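PDB 4OJU: hypothetical leucine rich repeat protein from Pseudoflavonifractor capillosus, which is of unknown function but, as the leucine-rich-repeat part of a larger SLH-domain protein, probably serves in binding other proteins. Local coordinates for residues A[5-10]-A[16-21]; A[11-16]-A[32-37]; A[45-48]-A[52-55]. One frame throughout, in Å; residues are numbered along the deposited sequence.

All three contacts belong to the N-terminal end of the chain and reach one mixed sheet. Contacts 1 and 2 share F16 and strand 14-19: contact 1 pairs this strand with 5-11, and contact 2 packs the turn between the two against the loop following strand 24-29. Their centres lie about 17 Å apart. Contact 3, a second hairpin, is centred only about 8 Å from contact 1 and about 16 Å from contact 2. F16 and V9 reach it by packing: F16 CE1 is 3.5 Å from V55 CG2, and V9 CG1 is 3.6 Å from V45 CG2. The magnesium-binding residues E105, D112 and D137 lie away from all three; the ethanediol sits at contact 3.

Contact 1: A[5-10]-A[16-21]; sequences VESTVQ and FEIWFD
V5 holds CG2 beside its backbone N, opposite the carbonyl carbon (chi1 176°), and that methyl lies over the indole of W19, whose CG lies beside the W19 backbone N. V5 CG2 is 3.8 Å from the centroid of the W19 six-membered ring and 20° off the normal, a CH-pi contact displaced toward the rim; E17 CB approaches the same face. W19 NE1 is hydrogen-bonded to T25 OG1 of strand 24-29, which would help hold the indole in this rotation. A serine in place of W19 would probably leave the V5 methyl without its aromatic cover and T25 OG1 without its indole partner. A second CH-pi contact is better centred: E6 CB stands 3.7 Å above the F20 ring centroid, 9° off the normal. One water donates to both E6 OE1 and W19 O; another links T8 OG1 to E17 OE2, whose side chains run alongside each other. On the opposite face V9 CG2 meets I18 CD1 at 3.6 Å, and V45 lies against both. The backbones make reciprocal bonds between V9 and F16, and I18 N reaches S7 O at 2.8 Å. I18 O takes two donors in its carbonyl plane, E6 N at 2.7 Å and S7 N at 3.2 Å. That double acceptance, with the register shifting by one between V5 and S7, defines a classic beta bulge in an antiparallel hairpin.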
ATOM      1  N   VAL A   5     -17.703  32.107  -6.169  1.00 31.86           N
ATOM      2  CA  VAL A   5     -16.657  32.890  -5.498  1.00 30.19           C
ATOM      3  C   VAL A   5     -17.068  34.377  -5.469  1.00 33.69           C
ATOM      4  O   VAL A   5     -17.353  34.958  -6.509  1.00 35.29           O
ATOM      5  CB  VAL A   5     -15.247  32.712  -6.134  1.00 33.51           C
ATOM      6  CG1 VAL A   5     -14.220  33.622  -5.446  1.00 33.17           C
ATOM      7  CG2 VAL A   5     -14.785  31.256  -6.088  1.00 31.91           C
ATOM      8  N   GLU A   6     -17.099  34.977  -4.274  1.00 29.00           N
ATOM      9  CA  GLU A   6     -17.385  36.407  -4.115  1.00 28.73           C
ATOM     10  C   GLU A   6     -16.100  37.193  -4.275  1.00 31.12           C
ATOM     11  O   GLU A   6     -16.097  38.185  -4.981  1.00 31.13           O
ATOM     12  CB  GLU A   6     -18.028  36.712  -2.764  1.00 30.10           C
ATOM     13  CG  GLU A   6     -18.395  38.183  -2.611  1.00 38.44           C
ATOM     14  CD  GLU A   6     -19.022  38.548  -1.279  1.00 55.08           C
ATOM     15  OE1 GLU A   6     -18.636  37.939  -0.255  1.00 43.95           O
ATOM     16  OE2 GLU A   6     -19.869  39.471  -1.251  1.00 53.33           O
ATOM     17  N   SER A   7     -15.014  36.781  -3.588  1.00 28.52           N
ATOM     18  CA  SER A   7     -13.724  37.465  -3.709  1.00 29.18           C
ATOM     19  C   SER A   7     -12.556  36.529  -3.400  1.00 31.87           C
ATOM     20  O   SER A   7     -12.732  35.468  -2.799  1.00 28.75           O
ATOM     21  CB  SER A   7     -13.664  38.723  -2.837  1.00 35.10           C
ATOM     22  OG  SER A   7     -13.809  38.460  -1.452  1.00 45.28           O
ATOM     23  N   THR A   8     -11.372  36.922  -3.851  1.00 29.29           N
ATOM     24  CA  THR A   8     -10.130  36.183  -3.632  1.00 28.49           C
ATOM     25  C   THR A   8      -9.244  37.055  -2.771  1.00 33.49           C
ATOM     26  O   THR A   8      -9.068  38.246  -3.071  1.00 34.67           O
ATOM     27  CB  THR A   8      -9.496  35.793  -4.964  1.00 35.59           C
ATOM     28  OG1 THR A   8     -10.478  35.083  -5.730  1.00 37.81           O
ATOM     29  CG2 THR A   8      -8.251  34.928  -4.792  1.00 28.40           C
ATOM     30  N   VAL A   9      -8.719  36.485  -1.683  1.00 27.52           N
ATOM     31  CA  VAL A   9      -7.896  37.232  -0.744  1.00 27.89           C
ATOM     32  C   VAL A   9      -6.557  36.523  -0.564  1.00 30.96           C
ATOM     33  O   VAL A   9      -6.514  35.298  -0.405  1.00 29.62           O
ATOM     34  CB  VAL A   9      -8.632  37.449   0.611  1.00 31.97           C
ATOM     35  CG1 VAL A   9      -7.755  38.199   1.611  1.00 32.50           C
ATOM     36  CG2 VAL A   9      -9.933  38.230   0.414  1.00 32.24           C
ATOM     37  N   GLN A  10      -5.474  37.296  -0.606  1.00 26.66           N
ATOM     38  CA  GLN A  10      -4.128  36.799  -0.343  1.00 27.42           C
ATOM     39  C   GLN A  10      -3.692  37.248   1.061  1.00 32.20           C
ATOM     40  O   GLN A  10      -3.786  38.438   1.372  1.00 30.41           O
ATOM     41  CB  GLN A  10      -3.134  37.297  -1.413  1.00 29.72           C
ATOM     42  CG  GLN A  10      -1.760  36.625  -1.328  1.00 31.80           C
ATOM     43  CD  GLN A  10      -1.768  35.204  -1.825  1.00 39.35           C
ATOM     44  OE1 GLN A  10      -2.582  34.813  -2.670  1.00 29.17           O
ATOM     45  NE2 GLN A  10      -0.850  34.393  -1.318  1.00 35.12           N
ATOM     46  N   PHE A  16      -7.082  32.603  -0.513  1.00 23.90           N
ATOM     47  CA  PHE A  16      -8.407  32.154  -0.121  1.00 22.58           C
ATOM     48  C   PHE A  16      -9.443  32.591  -1.099  1.00 28.02           C
ATOM     49  O   PHE A  16      -9.384  33.729  -1.599  1.00 28.05           O
ATOM     50  CB  PHE A  16      -8.815  32.722   1.251  1.00 23.91           C
ATOM     51  CG  PHE A  16      -7.936  32.342   2.395  1.00 24.94           C
ATOM     52  CD1 PHE A  16      -8.151  31.158   3.100  1.00 27.24           C
ATOM     53  CD2 PHE A  16      -6.885  33.162   2.781  1.00 26.22           C
ATOM     54  CE1 PHE A  16      -7.312  30.796   4.158  1.00 28.80           C
ATOM     55  CE2 PHE A  16      -6.073  32.816   3.846  1.00 28.99           C
ATOM     56  CZ  PHE A  16      -6.282  31.631   4.529  1.00 27.54           C
ATOM     57  N   GLU A  17     -10.443  31.722  -1.317  1.00 22.98           N
ATOM     58  CA  GLU A  17     -11.613  32.106  -2.086  1.00 23.51           C
ATOM     59  C   GLU A  17     -12.751  32.203  -1.098  1.00 27.62           C
ATOM     60  O   GLU A  17     -12.969  31.263  -0.315  1.00 24.50           O
ATOM     61  CB  GLU A  17     -11.919  31.125  -3.213  1.00 24.57           C
ATOM     62  CG  GLU A  17     -11.004  31.334  -4.401  1.00 29.01           C
ATOM     63  CD  GLU A  17     -11.195  30.359  -5.540  1.00 43.38           C
ATOM     64  OE1 GLU A  17     -11.846  29.311  -5.329  1.00 36.42           O
ATOM     65  OE2 GLU A  17     -10.664  30.627  -6.639  1.00 42.81           O
ATOM     66  N   ILE A  18     -13.398  33.360  -1.050  1.00 24.77           N
ATOM     67  CA  ILE A  18     -14.550  33.598  -0.184  1.00 25.02           C
ATOM     68  C   ILE A  18     -15.771  33.384  -1.056  1.00 30.25           C
ATOM     69  O   ILE A  18     -15.897  34.050  -2.084  1.00 28.55           O
ATOM     70  CB  ILE A  18     -14.500  35.018   0.465  1.00 28.30           C
ATOM     71  CG1 ILE A  18     -13.278  35.136   1.405  1.00 28.68           C
ATOM     72  CG2 ILE A  18     -15.803  35.348   1.198  1.00 29.43           C
ATOM     73  CD1 ILE A  18     -12.892  36.595   1.707  1.00 33.08           C
ATOM     74  N   TRP A  19     -16.663  32.476  -0.630  1.00 27.63           N
ATOM     75  CA  TRP A  19     -17.878  32.080  -1.337  1.00 29.83           C
ATOM     76  C   TRP A  19     -19.068  32.901  -0.898  1.00 29.66           C
ATOM     77  O   TRP A  19     -19.072  33.404   0.218  1.00 28.54           O
ATOM     78  CB  TRP A  19     -18.140  30.598  -1.045  1.00 30.29           C
ATOM     79  CG  TRP A  19     -16.999  29.729  -1.450  1.00 32.41           C
ATOM     80  CD1 TRP A  19     -15.972  29.293  -0.666  1.00 34.65           C
ATOM     81  CD2 TRP A  19     -16.759  29.212  -2.755  1.00 33.68           C
ATOM     82  NE1 TRP A  19     -15.092  28.556  -1.417  1.00 34.18           N
ATOM     83  CE2 TRP A  19     -15.547  28.496  -2.707  1.00 36.79           C
ATOM     84  CE3 TRP A  19     -17.458  29.277  -3.968  1.00 37.56           C
ATOM     85  CZ2 TRP A  19     -15.025  27.830  -3.822  1.00 37.17           C
ATOM     86  CZ3 TRP A  19     -16.954  28.590  -5.071  1.00 40.05           C
ATOM     87  CH2 TRP A  19     -15.745  27.887  -4.994  1.00 39.74           C
ATOM     88  N   PHE A  20     -20.109  33.006  -1.742  1.00 26.05           N
ATOM     89  CA  PHE A  20     -21.324  33.708  -1.384  1.00 26.57           C
ATOM     90  C   PHE A  20     -22.081  33.020  -0.205  1.00 32.88           C
ATOM     91  O   PHE A  20     -22.891  33.684   0.434  1.00 31.70           O
ATOM     92  CB  PHE A  20     -22.227  33.884  -2.602  1.00 29.32           C
ATOM     93  CG  PHE A  20     -21.816  35.077  -3.440  1.00 30.64           C
ATOM     94  CD1 PHE A  20     -22.062  36.373  -3.002  1.00 33.43           C
ATOM     95  CD2 PHE A  20     -21.163  34.904  -4.657  1.00 30.57           C
ATOM     96  CE1 PHE A  20     -21.673  37.472  -3.773  1.00 33.85           C
ATOM     97  CE2 PHE A  20     -20.774  36.006  -5.427  1.00 32.18           C
ATOM     98  CZ  PHE A  20     -21.024  37.279  -4.977  1.00 31.41           C
ATOM     99  N   ASP A  21     -21.760  31.751   0.152  1.00 31.44           N
ATOM    100  CA  ASP A  21     -22.371  31.114   1.334  1.00 32.57           C
ATOM    101  C   ASP A  21     -21.709  31.606   2.663  1.00 36.26           C
ATOM    102  O   ASP A  21     -22.074  31.120   3.728  1.00 36.63           O
ATOM    103  CB  ASP A  21     -22.347  29.578   1.234  1.00 33.66           C
ATOM    104  CG  ASP A  21     -21.019  28.873   1.405  1.00 42.59           C
ATOM    105  OD1 ASP A  21     -19.985  29.559   1.497  1.00 42.13           O
ATOM    106  OD2 ASP A  21     -21.011  27.634   1.433  1.00 53.07           O
TER
HETATM  107  O   HOH W   1     -19.726  35.935   1.207  1.00 35.98           O
HETATM  108  O   HOH W   2      -9.895  32.917  -7.281  1.00 48.85           O

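Contact 2: A[11-16]-A[32-37]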
ATOM      1  N   VAL A  11      -3.261  36.288   1.915  1.00 29.84           N
ATOM      2  CA  VAL A  11      -2.769  36.549   3.277  1.00 30.92           C
ATOM      3  C   VAL A  11      -1.434  35.875   3.359  1.00 33.26           C
ATOM      4  O   VAL A  11      -1.376  34.658   3.535  1.00 31.35           O
ATOM      5  CB  VAL A  11      -3.722  36.093   4.425  1.00 34.63           C
ATOM      6  CG1 VAL A  11      -3.185  36.536   5.784  1.00 35.65           C
ATOM      7  CG2 VAL A  11      -5.142  36.612   4.224  1.00 34.43           C
ATOM      8  N   GLY A  12      -0.371  36.651   3.159  1.00 31.10           N
ATOM      9  CA  GLY A  12       0.984  36.103   3.126  1.00 30.34           C
ATOM     10  C   GLY A  12       1.086  34.983   2.100  1.00 32.56           C
ATOM     11  O   GLY A  12       0.774  35.208   0.924  1.00 31.09           O
ATOM     12  N   PRO A  13       1.421  33.730   2.505  1.00 28.64           N
ATOM     13  CA  PRO A  13       1.540  32.655   1.509  1.00 27.94           C
ATOM     14  C   PRO A  13       0.203  32.002   1.135  1.00 30.66           C
ATOM     15  O   PRO A  13       0.165  31.136   0.264  1.00 29.45           O
ATOM     16  CB  PRO A  13       2.446  31.644   2.214  1.00 29.82           C
ATOM     17  CG  PRO A  13       2.053  31.763   3.651  1.00 34.11           C
ATOM     18  CD  PRO A  13       1.789  33.254   3.854  1.00 30.81           C
ATOM     19  N   TYR A  14      -0.889  32.410   1.798  1.00 26.80           N
ATOM     20  CA  TYR A  14      -2.196  31.787   1.585  1.00 25.79           C
ATOM     21  C   TYR A  14      -3.097  32.529   0.626  1.00 28.07           C
ATOM     22  O   TYR A  14      -3.291  33.746   0.761  1.00 26.31           O
ATOM     23  CB  TYR A  14      -2.943  31.687   2.925  1.00 26.38           C
ATOM     24  CG  TYR A  14      -2.182  30.961   3.998  1.00 27.24           C
ATOM     25  CD1 TYR A  14      -2.015  29.581   3.949  1.00 27.57           C
ATOM     26  CD2 TYR A  14      -1.621  31.652   5.070  1.00 28.86           C
ATOM     27  CE1 TYR A  14      -1.310  28.902   4.940  1.00 25.58           C
ATOM     28  CE2 TYR A  14      -0.903  30.987   6.058  1.00 29.98           C
ATOM     29  CZ  TYR A  14      -0.764  29.609   5.993  1.00 30.81           C
ATOM     30  OH  TYR A  14      -0.055  28.932   6.945  1.00 30.38           O
ATOM     31  N   THR A  15      -3.705  31.783  -0.302  1.00 24.20           N
ATOM     32  CA  THR A  15      -4.751  32.319  -1.177  1.00 23.49           C
ATOM     33  C   THR A  15      -6.071  31.751  -0.695  1.00 26.68           C
ATOM     34  O   THR A  15      -6.172  30.545  -0.531  1.00 23.36           O
ATOM     35  CB  THR A  15      -4.538  31.980  -2.668  1.00 26.62           C
ATOM     36  OG1 THR A  15      -3.210  32.301  -3.055  1.00 28.54           O
ATOM     37  CG2 THR A  15      -5.565  32.676  -3.571  1.00 25.33           C
ATOM     38  N   PHE A  16      -7.082  32.603  -0.513  1.00 23.90           N
ATOM     39  CA  PHE A  16      -8.407  32.154  -0.121  1.00 22.58           C
ATOM     40  C   PHE A  16      -9.443  32.591  -1.099  1.00 28.02           C
ATOM     41  O   PHE A  16      -9.384  33.729  -1.599  1.00 28.05           O
ATOM     42  CB  PHE A  16      -8.815  32.722   1.251  1.00 23.91           C
ATOM     43  CG  PHE A  16      -7.936  32.342   2.395  1.00 24.94           C
ATOM     44  CD1 PHE A  16      -8.151  31.158   3.100  1.00 27.24           C
ATOM     45  CD2 PHE A  16      -6.885  33.162   2.781  1.00 26.22           C
ATOM     46  CE1 PHE A  16      -7.312  30.796   4.158  1.00 28.80           C
ATOM     47  CE2 PHE A  16      -6.073  32.816   3.846  1.00 28.99           C
ATOM     48  CZ  PHE A  16      -6.282  31.631   4.529  1.00 27.54           C
ATOM     49  N   SER A  32       7.140  30.467  -1.665  1.00 36.25           N
ATOM     50  CA  SER A  32       8.039  31.607  -1.842  1.00 37.38           C
ATOM     51  C   SER A  32       7.614  32.796  -0.989  1.00 40.25           C
ATOM     52  O   SER A  32       8.419  33.701  -0.768  1.00 41.13           O
ATOM     53  CB  SER A  32       8.118  32.003  -3.315  1.00 41.50           C
ATOM     54  OG  SER A  32       6.897  32.541  -3.795  1.00 49.45           O
ATOM     55  N   LEU A  33       6.368  32.793  -0.483  1.00 34.99           N
ATOM     56  CA  LEU A  33       5.889  33.909   0.327  1.00 35.08           C
ATOM     57  C   LEU A  33       5.828  33.566   1.819  1.00 40.07           C
ATOM     58  O   LEU A  33       5.497  34.430   2.634  1.00 40.23           O
ATOM     59  CB  LEU A  33       4.501  34.374  -0.164  1.00 34.49           C
ATOM     60  CG  LEU A  33       4.410  34.953  -1.586  1.00 38.85           C
ATOM     61  CD1 LEU A  33       2.969  35.163  -1.986  1.00 38.09           C
ATOM     62  CD2 LEU A  33       5.182  36.279  -1.699  1.00 43.21           C
ATOM     63  N   ALA A  34       6.158  32.325   2.187  1.00 36.32           N
ATOM     64  CA  ALA A  34       6.077  31.883   3.584  1.00 36.04           C
ATOM     65  C   ALA A  34       7.277  32.326   4.415  1.00 43.67           C
ATOM     66  O   ALA A  34       8.400  32.360   3.904  1.00 45.50           O
ATOM     67  CB  ALA A  34       5.954  30.373   3.642  1.00 35.32           C
ATOM     68  N   GLY A  35       7.020  32.598   5.697  1.00 40.20           N
ATOM     69  CA  GLY A  35       8.018  32.997   6.688  1.00 41.44           C
ATOM     70  C   GLY A  35       8.767  31.820   7.285  1.00 44.58           C
ATOM     71  O   GLY A  35       9.889  31.973   7.775  1.00 47.01           O
ATOM     72  N   SER A  36       8.153  30.629   7.240  1.00 38.39           N
ATOM     73  CA  SER A  36       8.727  29.376   7.745  1.00 37.41           C
ATOM     74  C   SER A  36       8.060  28.183   7.074  1.00 36.61           C
ATOM     75  O   SER A  36       7.086  28.358   6.333  1.00 36.17           O
ATOM     76  CB  SER A  36       8.580  29.285   9.266  1.00 41.32           C
ATOM     77  OG  SER A  36       7.307  28.807   9.663  1.00 42.12           O
ATOM     78  N   THR A  37       8.560  26.976   7.351  1.00 32.18           N
ATOM     79  CA  THR A  37       8.003  25.738   6.782  1.00 31.15           C
ATOM     80  C   THR A  37       6.855  25.201   7.658  1.00 34.13           C
ATOM     81  O   THR A  37       6.314  24.142   7.360  1.00 35.07           O
ATOM     82  CB  THR A  37       9.103  24.698   6.578  1.00 33.52           C
ATOM     83  OG1 THR A  37       9.639  24.349   7.853  1.00 28.30           O
ATOM     84  CG2 THR A  37      10.199  25.177   5.624  1.00 32.87           C
TER
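P13 meets L33 and A34 through apolar contact, within a modest interface of 148 Å². The pyrrolidine ring presents its CB and CG to the alanine: P13 CB lies 4.0 Å from A34 CB, and P13 CG is about as near the same methyl. L33 meets the proline at its CA, with L33 CB 3.8 Å from P13 CA.

A second kind of contact sets a carbonyl against a methyl. With L33 CG anti to its own carbonyl carbon (chi1 -64°) and the chain extended beyond, L33 CD1 reaches G12 O at 3.6 Å, a van der Waals approach; G12 O accepts a hydrogen bond from Q10 NE2. No hydrogen bond crosses between 11-16 and 32-37.

Hydrogen bonds instead shape the proline's side from within. V11 to Y14 forms a type II' beta turn, closed by Y14 N to V11 O at 2.9 Å; V11 N to Y14 O, at 2.8 Å, completes the flanking pair. G12 takes the positive phi of this turn (55°), where a CB would collide with P13 CD. P13 CG also lies 3.9 Å above the plane of the Y14 ring, toward its rim.

The tip of the hairpin 5-11/14-19 rests on the loop leading from strand 24-29 to strand 38-40. Y29, near the end of strand 24-29, touches both P13 and A34, and L33 also packs on Q10 of strand 5-11.

Contact 3: A[45-48]-A[52-55]. With EDO (1,2-ethanediol), chain G.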
ATOM      1  N   VAL A  45     -10.485  34.755   7.469  1.00 27.90           N
ATOM      2  CA  VAL A  45      -9.888  35.656   6.480  1.00 28.14           C
ATOM      3  C   VAL A  45     -10.806  36.883   6.355  1.00 31.90           C
ATOM      4  O   VAL A  45     -12.027  36.753   6.461  1.00 30.14           O
ATOM      5  CB  VAL A  45      -9.597  34.933   5.129  1.00 31.36           C
ATOM      6  CG1 VAL A  45     -10.847  34.309   4.538  1.00 30.62           C
ATOM      7  CG2 VAL A  45      -8.929  35.855   4.122  1.00 31.41           C
ATOM      8  N   THR A  46     -10.200  38.070   6.218  1.00 29.70           N
ATOM      9  CA  THR A  46     -10.915  39.345   6.123  1.00 31.05           C
ATOM     10  C   THR A  46     -10.860  39.848   4.689  1.00 36.38           C
ATOM     11  O   THR A  46      -9.779  39.871   4.092  1.00 34.33           O
ATOM     12  CB  THR A  46     -10.274  40.329   7.107  1.00 37.77           C
ATOM     13  OG1 THR A  46     -10.334  39.779   8.417  1.00 34.37           O
ATOM     14  CG2 THR A  46     -10.915  41.709   7.104  1.00 36.99           C
ATOM     15  N   ASP A  47     -12.019  40.259   4.139  1.00 36.10           N
ATOM     16  CA  ASP A  47     -12.067  40.798   2.778  1.00 37.18           C
ATOM     17  C   ASP A  47     -11.708  42.290   2.793  1.00 41.67           C
ATOM     18  O   ASP A  47     -11.427  42.844   3.864  1.00 40.44           O
ATOM     19  CB  ASP A  47     -13.425  40.529   2.088  1.00 38.92           C
ATOM     20  CG  ASP A  47     -14.674  41.204   2.636  1.00 42.06           C
ATOM     21  OD1 ASP A  47     -14.541  42.184   3.429  1.00 41.42           O
ATOM     22  OD2 ASP A  47     -15.788  40.771   2.260  1.00 42.75           O
ATOM     23  N   GLU A  48     -11.702  42.934   1.615  1.00 40.07           N
ATOM     24  CA  GLU A  48     -11.337  44.359   1.475  1.00 41.79           C
ATOM     25  C   GLU A  48     -12.238  45.303   2.296  1.00 46.14           C
ATOM     26  O   GLU A  48     -11.770  46.368   2.693  1.00 47.87           O
ATOM     27  CB  GLU A  48     -11.301  44.791  -0.004  1.00 43.88           C
ATOM     28  CG  GLU A  48     -12.624  44.674  -0.752  1.00 62.09           C
ATOM     29  CD  GLU A  48     -12.534  44.602  -2.269  1.00 95.71           C
ATOM     30  OE1 GLU A  48     -11.761  45.382  -2.874  1.00 84.90           O
ATOM     31  OE2 GLU A  48     -13.285  43.790  -2.858  1.00100.80           O
ATOM     32  N   GLU A  52     -15.160  39.448   8.155  1.00 37.16           N
ATOM     33  CA  GLU A  52     -14.445  38.223   8.506  1.00 36.57           C
ATOM     34  C   GLU A  52     -15.233  36.969   8.122  1.00 37.61           C
ATOM     35  O   GLU A  52     -16.445  36.899   8.359  1.00 38.80           O
ATOM     36  CB  GLU A  52     -14.171  38.218  10.008  1.00 39.54           C
ATOM     37  CG  GLU A  52     -12.711  38.034  10.345  1.00 58.94           C
ATOM     38  CD  GLU A  52     -12.451  38.052  11.836  1.00 88.38           C
ATOM     39  OE1 GLU A  52     -12.314  36.954  12.424  1.00 92.77           O
ATOM     40  OE2 GLU A  52     -12.415  39.158  12.422  1.00 73.95           O
ATOM     41  N   TYR A  53     -14.543  35.982   7.546  1.00 28.82           N
ATOM     42  CA  TYR A  53     -15.141  34.722   7.086  1.00 27.14           C
ATOM     43  C   TYR A  53     -14.382  33.540   7.633  1.00 31.63           C
ATOM     44  O   TYR A  53     -13.149  33.558   7.592  1.00 32.41           O
ATOM     45  CB  TYR A  53     -15.163  34.623   5.538  1.00 26.03           C
ATOM     46  CG  TYR A  53     -15.850  35.779   4.869  1.00 27.24           C
ATOM     47  CD1 TYR A  53     -15.148  36.937   4.549  1.00 29.45           C
ATOM     48  CD2 TYR A  53     -17.208  35.734   4.575  1.00 28.48           C
ATOM     49  CE1 TYR A  53     -15.780  38.023   3.951  1.00 31.58           C
ATOM     50  CE2 TYR A  53     -17.851  36.811   3.972  1.00 30.90           C
ATOM     51  CZ  TYR A  53     -17.134  37.954   3.674  1.00 34.95           C
ATOM     52  OH  TYR A  53     -17.742  38.995   3.053  1.00 35.15           O
ATOM     53  N   PRO A  54     -15.072  32.462   8.051  1.00 27.68           N
ATOM     54  CA  PRO A  54     -14.341  31.299   8.555  1.00 26.70           C
ATOM     55  C   PRO A  54     -13.713  30.481   7.415  1.00 28.36           C
ATOM     56  O   PRO A  54     -14.301  30.346   6.342  1.00 26.68           O
ATOM     57  CB  PRO A  54     -15.425  30.500   9.290  1.00 29.29           C
ATOM     58  CG  PRO A  54     -16.700  30.825   8.577  1.00 33.63           C
ATOM     59  CD  PRO A  54     -16.543  32.268   8.131  1.00 29.91           C
ATOM     60  N   VAL A  55     -12.524  29.934   7.656  1.00 24.85           N
ATOM     61  CA  VAL A  55     -11.829  29.070   6.695  1.00 23.09           C
ATOM     62  C   VAL A  55     -12.355  27.661   6.949  1.00 24.94           C
ATOM     63  O   VAL A  55     -11.946  27.010   7.911  1.00 23.99           O
ATOM     64  CB  VAL A  55     -10.293  29.185   6.848  1.00 25.59           C
ATOM     65  CG1 VAL A  55      -9.581  28.212   5.902  1.00 23.92           C
ATOM     66  CG2 VAL A  55      -9.833  30.634   6.625  1.00 25.48           C
TER
HETATM   67  C1  EDO G 203      -8.609  37.652  10.597  1.00 57.55           C
HETATM   68  O1  EDO G 203      -9.448  37.227   9.536  1.00 55.26           O
HETATM   69  C2  EDO G 203      -7.247  38.091  10.031  1.00 59.67           C
HETATM   70  O2  EDO G 203      -7.460  39.138   9.095  1.00 61.31           O
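The Y53 ring turns its edge to D47: D47 CG lies in the ring plane, and the carboxylate is rotated 62° from that plane. The Y53 hydroxyl donates to D47, with OH to OD2 at 2.8 Å, meeting the oxygen from above the carboxylate plane, 40° out of it. V45 O also comes near the ring edge, while I18 and E6 of the neighbouring hairpin touch the same side chain. D47 reaches the phenol because CG stands between its backbone N and carbonyl carbon (chi1 66°); its other oxygen, OD1, accepts from Q51 N in the connection. These residues close an antiparallel beta hairpin, whose second strand, 52-58, lies largely within the BspA-type leucine-rich repeat region and runs parallel to strand 79-80. V45 and Y53 form a hydrogen-bonded pair: V45 N reaches Y53 O at 2.9 Å, and Y53 N reaches V45 O at 2.8 Å. T46 and E52 form the adjacent non-hydrogen-bonded pair on the other face, T46 OG1 lying 3.5 Å from E52 CG. An ethanediol, probably from the crystallisation liquor, sits there, its O1 hydrogen-bonded to T46 OG1 at 2.9 Å; S44 OG bonds both to it and to E52 OE1.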